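Alpha-Amylase (Thermotoga maritima, PDB 2B5D) is a family 57 glycoside hydrolase with a largely helical C-terminal region. Local coordinates at residues E27-I39 / M64-M78. Numbering follows the deposited sequence.
Sequences ERWLFEAITETYI and MLSSRDLQEKYERHM
Helix 27-39 crosses helix 68-78 at -71°, with the axes 10.6 Å apart at closest approach, and F31 and Y74 bring the two backbones nearest. Each of these residues is a knob in the other helix. F31 enters among L70, K73, Y74 and H77. Y74 enters among F31, I34, T35 and I39. The two side chains run alongside each other, pointing opposite ways, and F31 CD2 lies 3.5 Å from Y74 CD2. Their ring planes are 53° apart. The backbone of Y74 takes part too, since its CA sits over one face of the F31 ring, while E27 O lies over the other. H77 completes an aromatic cluster. F31 CB packs over its imidazole face, 4.0 Å from the ring centroid, and R28 NH2 comes to the imidazole edge at CE1.

Y74 CG is anti to the backbone N (chi1 177°), which carries the ring across to helix 27-39. There I34 CG2 covers one face in a CH-pi contact, and M78 CG lies against the opposite face. The phenol OH is hydrogen-bonded to T35 OG1 at 2.6 Å. T35 OG1 lies near the plane of the ring and is also 2.9 Å from F31 O. Beside the aromatic cluster, L30 CD1 packs on L70 CG at 3.9 Å. I34 CD1 meets L65 CD2, at the end of the preceding helix 59-66, at 3.7 Å. Outside the two segments, helix 97-119 backs Y74 with F117 and I113.

The contact joins helix 27-47 to the end of helix 59-66 and the start of helix 68-91, with strand 53-57 between them in sequence, within the family 57 region. It is mainly apolar and aromatic. The T35-Y74 bond pairs two hydroxyls of buried residues, so the phenol OH has a polar partner across the interface.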
loop_
_atom_site.group_PDB
_atom_site.type_symbol
_atom_site.label_atom_id
_atom_site.label_comp_id
_atom_site.label_asym_id
_atom_site.label_seq_id
_atom_site.Cartn_x
_atom_site.Cartn_y
_atom_site.Cartn_z
ATOM N N GLU A 27 -18.464 -10.282 6.930
ATOM C CA GLU A 27 -19.715 -10.862 7.401
ATOM C C GLU A 27 -19.538 -12.314 7.862
ATOM O O GLU A 27 -20.428 -12.867 8.501
ATOM C CB GLU A 27 -20.806 -10.755 6.322
ATOM C CG GLU A 27 -21.110 -9.305 5.868
ATOM C CD GLU A 27 -22.378 -9.177 5.023
ATOM O OE1 GLU A 27 -23.104 -8.166 5.205
ATOM O OE2 GLU A 27 -22.645 -10.080 4.180
ATOM N N ARG A 28 -18.398 -12.925 7.520
ATOM C CA ARG A 28 -18.051 -14.282 7.966
ATOM C C ARG A 28 -17.668 -14.331 9.452
ATOM O O ARG A 28 -17.790 -15.375 10.084
ATOM C CB ARG A 28 -16.877 -14.829 7.157
ATOM C CG ARG A 28 -17.156 -15.087 5.693
ATOM C CD ARG A 28 -15.954 -15.778 5.020
ATOM N NE ARG A 28 -16.038 -17.248 5.019
ATOM C CZ ARG A 28 -15.603 -18.045 6.002
ATOM N NH1 ARG A 28 -15.044 -17.531 7.099
ATOM N NH2 ARG A 28 -15.722 -19.370 5.894
ATOM N N TRP A 29 -17.166 -13.214 9.987
ATOM C CA TRP A 29 -16.889 -13.112 11.413
ATOM C C TRP A 29 -18.166 -13.468 12.190
ATOM O O TRP A 29 -18.165 -14.360 13.034
ATOM C CB TRP A 29 -16.429 -11.705 11.810
ATOM C CG TRP A 29 -15.229 -11.096 11.085
ATOM C CD1 TRP A 29 -14.993 -9.752 10.922
ATOM C CD2 TRP A 29 -14.114 -11.774 10.453
ATOM N NE1 TRP A 29 -13.816 -9.550 10.232
ATOM C CE2 TRP A 29 -13.252 -10.765 9.932
ATOM C CE3 TRP A 29 -13.755 -13.132 10.275
ATOM C CZ2 TRP A 29 -12.045 -11.067 9.236
ATOM C CZ3 TRP A 29 -12.544 -13.439 9.573
ATOM C CH2 TRP A 29 -11.711 -12.399 9.071
ATOM N N LEU A 30 -19.253 -12.785 11.856
ATOM C CA LEU A 30 -20.567 -13.077 12.407
ATOM C C LEU A 30 -20.963 -14.556 12.317
ATOM O O LEU A 30 -21.430 -15.153 13.293
ATOM C CB LEU A 30 -21.619 -12.227 11.694
ATOM C CG LEU A 30 -22.849 -11.653 12.408
ATOM C CD1 LEU A 30 -24.038 -11.838 11.515
ATOM C CD2 LEU A 30 -23.117 -12.210 13.809
ATOM N N PHE A 31 -20.782 -15.147 11.143
ATOM C CA PHE A 31 -21.155 -16.541 10.945
ATOM C C PHE A 31 -20.340 -17.537 11.772
ATOM O O PHE A 31 -20.893 -18.491 12.324
ATOM C CB PHE A 31 -21.118 -16.893 9.458
ATOM C CG PHE A 31 -21.997 -16.021 8.606
ATOM C CD1 PHE A 31 -21.657 -15.768 7.275
ATOM C CD2 PHE A 31 -23.162 -15.444 9.132
ATOM C CE1 PHE A 31 -22.479 -14.947 6.464
ATOM C CE2 PHE A 31 -23.985 -14.636 8.345
ATOM C CZ PHE A 31 -23.648 -14.383 7.009
ATOM N N GLU A 32 -19.037 -17.319 11.847
ATOM C CA GLU A 32 -18.180 -18.099 12.732
ATOM C C GLU A 32 -18.558 -17.912 14.211
ATOM O O GLU A 32 -18.661 -18.893 14.949
ATOM C CB GLU A 32 -16.710 -17.728 12.514
ATOM C CG GLU A 32 -16.116 -18.107 11.143
ATOM C CD GLU A 32 -14.822 -17.324 10.798
ATOM O OE1 GLU A 32 -14.112 -17.732 9.843
ATOM O OE2 GLU A 32 -14.513 -16.312 11.479
ATOM N N ALA A 33 -18.784 -16.656 14.642
ATOM C CA ALA A 33 -19.269 -16.393 16.022
ATOM C C ALA A 33 -20.569 -17.121 16.346
ATOM O O ALA A 33 -20.689 -17.707 17.407
ATOM C CB ALA A 33 -19.388 -14.935 16.288
ATOM N N ILE A 34 -21.517 -17.140 15.413
ATOM C CA ILE A 34 -22.796 -17.853 15.626
ATOM C C ILE A 34 -22.555 -19.353 15.745
ATOM O O ILE A 34 -23.109 -20.029 16.618
ATOM C CB ILE A 34 -23.833 -17.577 14.485
ATOM C CG1 ILE A 34 -24.128 -16.088 14.357
ATOM C CG2 ILE A 34 -25.126 -18.279 14.759
ATOM C CD1 ILE A 34 -25.167 -15.743 13.287
ATOM N N THR A 35 -21.697 -19.866 14.866
ATOM C CA THR A 35 -21.452 -21.304 14.759
ATOM C C THR A 35 -20.607 -21.795 15.913
ATOM O O THR A 35 -20.950 -22.785 16.553
ATOM C CB THR A 35 -20.805 -21.666 13.385
ATOM O OG1 THR A 35 -21.714 -21.323 12.336
ATOM C CG2 THR A 35 -20.479 -23.157 13.284
ATOM N N GLU A 36 -19.517 -21.080 16.184
ATOM C CA GLU A 36 -18.526 -21.492 17.180
ATOM C C GLU A 36 -18.909 -21.154 18.618
ATOM O O GLU A 36 -18.558 -21.892 19.548
ATOM C CB GLU A 36 -17.178 -20.835 16.876
ATOM C CG GLU A 36 -16.662 -21.011 15.441
ATOM C CD GLU A 36 -15.668 -22.159 15.267
ATOM O OE1 GLU A 36 -14.986 -22.163 14.202
ATOM O OE2 GLU A 36 -15.553 -23.041 16.172
ATOM N N THR A 37 -19.604 -20.032 18.817
ATOM C CA THR A 37 -19.886 -19.551 20.177
ATOM C C THR A 37 -21.353 -19.445 20.546
ATOM O O THR A 37 -21.765 -20.078 21.480
ATOM C CB THR A 37 -19.143 -18.219 20.470
ATOM O OG1 THR A 37 -17.756 -18.378 20.174
ATOM C CG2 THR A 37 -19.285 -17.824 21.940
ATOM N N TYR A 38 -22.152 -18.658 19.825
ATOM C CA TYR A 38 -23.516 -18.373 20.303
ATOM C C TYR A 38 -24.481 -19.576 20.349
ATOM O O TYR A 38 -25.215 -19.760 21.338
ATOM C CB TYR A 38 -24.150 -17.194 19.563
ATOM C CG TYR A 38 -23.239 -16.014 19.406
ATOM C CD1 TYR A 38 -22.414 -15.597 20.441
ATOM C CD2 TYR A 38 -23.200 -15.314 18.219
ATOM C CE1 TYR A 38 -21.566 -14.513 20.289
ATOM C CE2 TYR A 38 -22.364 -14.222 18.059
ATOM C CZ TYR A 38 -21.538 -13.835 19.097
ATOM O OH TYR A 38 -20.689 -12.743 18.914
ATOM N N ILE A 39 -24.488 -20.402 19.305
ATOM C CA ILE A 39 -25.363 -21.595 19.320
ATOM C C ILE A 39 -24.864 -22.705 20.275
ATOM O O ILE A 39 -25.662 -23.297 20.987
ATOM C CB ILE A 39 -25.683 -22.111 17.866
ATOM C CG1 ILE A 39 -26.689 -21.179 17.178
ATOM C CG2 ILE A 39 -26.187 -23.575 17.864
ATOM C CD1 ILE A 39 -26.791 -21.358 15.627
ATOM N N MET A 64 -27.668 -7.153 14.260
ATOM C CA MET A 64 -27.270 -8.153 13.264
ATOM C C MET A 64 -27.970 -9.504 13.397
ATOM O O MET A 64 -28.386 -10.072 12.406
ATOM C CB MET A 64 -25.756 -8.324 13.211
ATOM C CG MET A 64 -25.034 -7.043 12.813
ATOM S SD MET A 64 -23.284 -7.353 12.556
ATOM C CE MET A 64 -22.730 -7.633 14.248
ATOM N N LEU A 65 -28.120 -10.027 14.604
ATOM C CA LEU A 65 -28.719 -11.339 14.758
ATOM C C LEU A 65 -30.188 -11.356 14.417
ATOM O O LEU A 65 -30.748 -12.390 14.044
ATOM C CB LEU A 65 -28.529 -11.833 16.187
ATOM C CG LEU A 65 -27.108 -12.225 16.569
ATOM C CD1 LEU A 65 -27.078 -12.639 18.023
ATOM C CD2 LEU A 65 -26.649 -13.347 15.674
ATOM N N SER A 66 -30.833 -10.211 14.604
ATOM C CA SER A 66 -32.251 -10.078 14.323
ATOM C C SER A 66 -32.525 -9.752 12.853
ATOM O O SER A 66 -33.643 -9.977 12.383
ATOM C CB SER A 66 -32.865 -9.003 15.217
ATOM O OG SER A 66 -32.446 -7.723 14.796
ATOM N N SER A 67 -31.534 -9.217 12.141
ATOM C CA SER A 67 -31.698 -8.865 10.722
ATOM C C SER A 67 -31.980 -10.082 9.858
ATOM O O SER A 67 -31.090 -10.916 9.655
ATOM C CB SER A 67 -30.453 -8.178 10.172
ATOM O OG SER A 67 -30.415 -8.339 8.758
ATOM N N ARG A 68 -33.196 -10.188 9.334
ATOM C CA ARG A 68 -33.577 -11.444 8.653
ATOM C C ARG A 68 -32.990 -11.679 7.249
ATOM O O ARG A 68 -33.236 -12.712 6.642
ATOM C CB ARG A 68 -35.080 -11.772 8.746
ATOM C CG ARG A 68 -36.056 -10.779 8.145
ATOM C CD ARG A 68 -37.398 -11.487 7.802
ATOM N NE ARG A 68 -37.582 -12.751 8.548
ATOM C CZ ARG A 68 -38.065 -12.857 9.793
ATOM N NH1 ARG A 68 -38.430 -11.766 10.475
ATOM N NH2 ARG A 68 -38.174 -14.061 10.361
ATOM N N ASP A 69 -32.173 -10.746 6.775
ATOM C CA ASP A 69 -31.320 -10.990 5.612
ATOM C C ASP A 69 -30.005 -11.691 5.989
ATOM O O ASP A 69 -29.506 -12.526 5.222
ATOM C CB ASP A 69 -31.075 -9.693 4.848
ATOM C CG ASP A 69 -32.372 -8.920 4.607
ATOM O OD1 ASP A 69 -32.846 -8.890 3.443
ATOM O OD2 ASP A 69 -32.941 -8.377 5.598
ATOM N N LEU A 70 -29.462 -11.367 7.169
ATOM C CA LEU A 70 -28.301 -12.078 7.715
ATOM C C LEU A 70 -28.654 -13.517 8.093
ATOM O O LEU A 70 -27.867 -14.436 7.876
ATOM C CB LEU A 70 -27.689 -11.326 8.906
ATOM C CG LEU A 70 -26.459 -10.396 8.774
ATOM C CD1 LEU A 70 -25.921 -10.160 7.343
ATOM C CD2 LEU A 70 -26.686 -9.043 9.490
ATOM N N GLN A 71 -29.849 -13.722 8.628
ATOM C CA GLN A 71 -30.295 -15.064 8.974
ATOM C C GLN A 71 -30.388 -15.969 7.732
ATOM O O GLN A 71 -29.996 -17.147 7.776
ATOM C CB GLN A 71 -31.641 -15.004 9.700
ATOM C CG GLN A 71 -31.700 -13.986 10.832
ATOM C CD GLN A 71 -33.088 -13.849 11.446
ATOM O OE1 GLN A 71 -33.246 -13.253 12.517
ATOM N NE2 GLN A 71 -34.098 -14.402 10.777
ATOM N N GLU A 72 -30.911 -15.406 6.635
ATOM C CA GLU A 72 -30.978 -16.080 5.328
ATOM C C GLU A 72 -29.585 -16.412 4.777
ATOM O O GLU A 72 -29.329 -17.558 4.397
ATOM C CB GLU A 72 -31.796 -15.247 4.331
ATOM C CG GLU A 72 -33.307 -15.408 4.537
ATOM C CD GLU A 72 -34.179 -14.403 3.771
ATOM O OE1 GLU A 72 -35.406 -14.412 4.034
ATOM O OE2 GLU A 72 -33.668 -13.621 2.924
ATOM N N LYS A 73 -28.692 -15.425 4.771
ATOM C CA LYS A 73 -27.281 -15.644 4.424
ATOM C C LYS A 73 -26.570 -16.674 5.320
ATOM O O LYS A 73 -25.744 -17.448 4.834
ATOM C CB LYS A 73 -26.508 -14.321 4.392
ATOM C CG LYS A 73 -26.793 -13.490 3.160
ATOM C CD LYS A 73 -26.760 -11.970 3.435
ATOM C CE LYS A 73 -27.572 -11.151 2.380
ATOM N NZ LYS A 73 -28.868 -11.787 1.931
ATOM N N TYR A 74 -26.898 -16.706 6.611
ATOM C CA TYR A 74 -26.274 -17.679 7.511
ATOM C C TYR A 74 -26.723 -19.099 7.195
ATOM O O TYR A 74 -25.923 -20.026 7.240
ATOM C CB TYR A 74 -26.541 -17.356 8.999
ATOM C CG TYR A 74 -25.960 -18.398 9.937
ATOM C CD1 TYR A 74 -26.763 -19.401 10.475
ATOM C CD2 TYR A 74 -24.601 -18.399 10.251
ATOM C CE1 TYR A 74 -26.233 -20.369 11.323
ATOM C CE2 TYR A 74 -24.064 -19.352 11.083
ATOM C CZ TYR A 74 -24.880 -20.331 11.619
ATOM O OH TYR A 74 -24.342 -21.274 12.441
ATOM N N GLU A 75 -28.014 -19.245 6.903
ATOM C CA GLU A 75 -28.638 -20.526 6.587
ATOM C C GLU A 75 -27.983 -21.140 5.336
ATOM O O GLU A 75 -27.652 -22.333 5.302
ATOM C CB GLU A 75 -30.120 -20.291 6.345
ATOM C CG GLU A 75 -31.018 -21.217 7.130
ATOM C CD GLU A 75 -32.434 -20.654 7.339
ATOM O OE1 GLU A 75 -33.352 -21.117 6.622
ATOM O OE2 GLU A 75 -32.637 -19.767 8.218
ATOM N N ARG A 76 -27.768 -20.287 4.334
ATOM C CA ARG A 76 -27.101 -20.642 3.089
ATOM C C ARG A 76 -25.599 -20.914 3.303
ATOM O O ARG A 76 -25.022 -21.820 2.675
ATOM C CB ARG A 76 -27.398 -19.556 2.036
ATOM C CG ARG A 76 -26.247 -19.095 1.138
ATOM C CD ARG A 76 -26.770 -18.234 -0.029
ATOM N NE ARG A 76 -27.970 -17.474 0.331
ATOM C CZ ARG A 76 -28.031 -16.141 0.429
ATOM N NH1 ARG A 76 -26.943 -15.397 0.175
ATOM N NH2 ARG A 76 -29.180 -15.546 0.773
ATOM N N HIS A 77 -24.973 -20.170 4.215
ATOM C CA HIS A 77 -23.594 -20.459 4.610
ATOM C C HIS A 77 -23.493 -21.812 5.329
ATOM O O HIS A 77 -22.569 -22.590 5.113
ATOM C CB HIS A 77 -23.057 -19.337 5.490
ATOM C CG HIS A 77 -21.862 -19.723 6.303
ATOM N ND1 HIS A 77 -20.571 -19.488 5.881
ATOM C CD2 HIS A 77 -21.762 -20.313 7.519
ATOM C CE1 HIS A 77 -19.724 -19.925 6.800
ATOM N NE2 HIS A 77 -20.421 -20.430 7.804
ATOM N N MET A 78 -24.461 -22.101 6.180
ATOM C CA MET A 78 -24.425 -23.354 6.919
ATOM C C MET A 78 -24.598 -24.595 6.032
ATOM O O MET A 78 -23.993 -25.648 6.295
ATOM C CB MET A 78 -25.413 -23.322 8.088
ATOM C CG MET A 78 -24.872 -22.541 9.284
ATOM S SD MET A 78 -23.168 -23.021 9.788
ATOM C CE MET A 78 -23.479 -24.584 10.626
#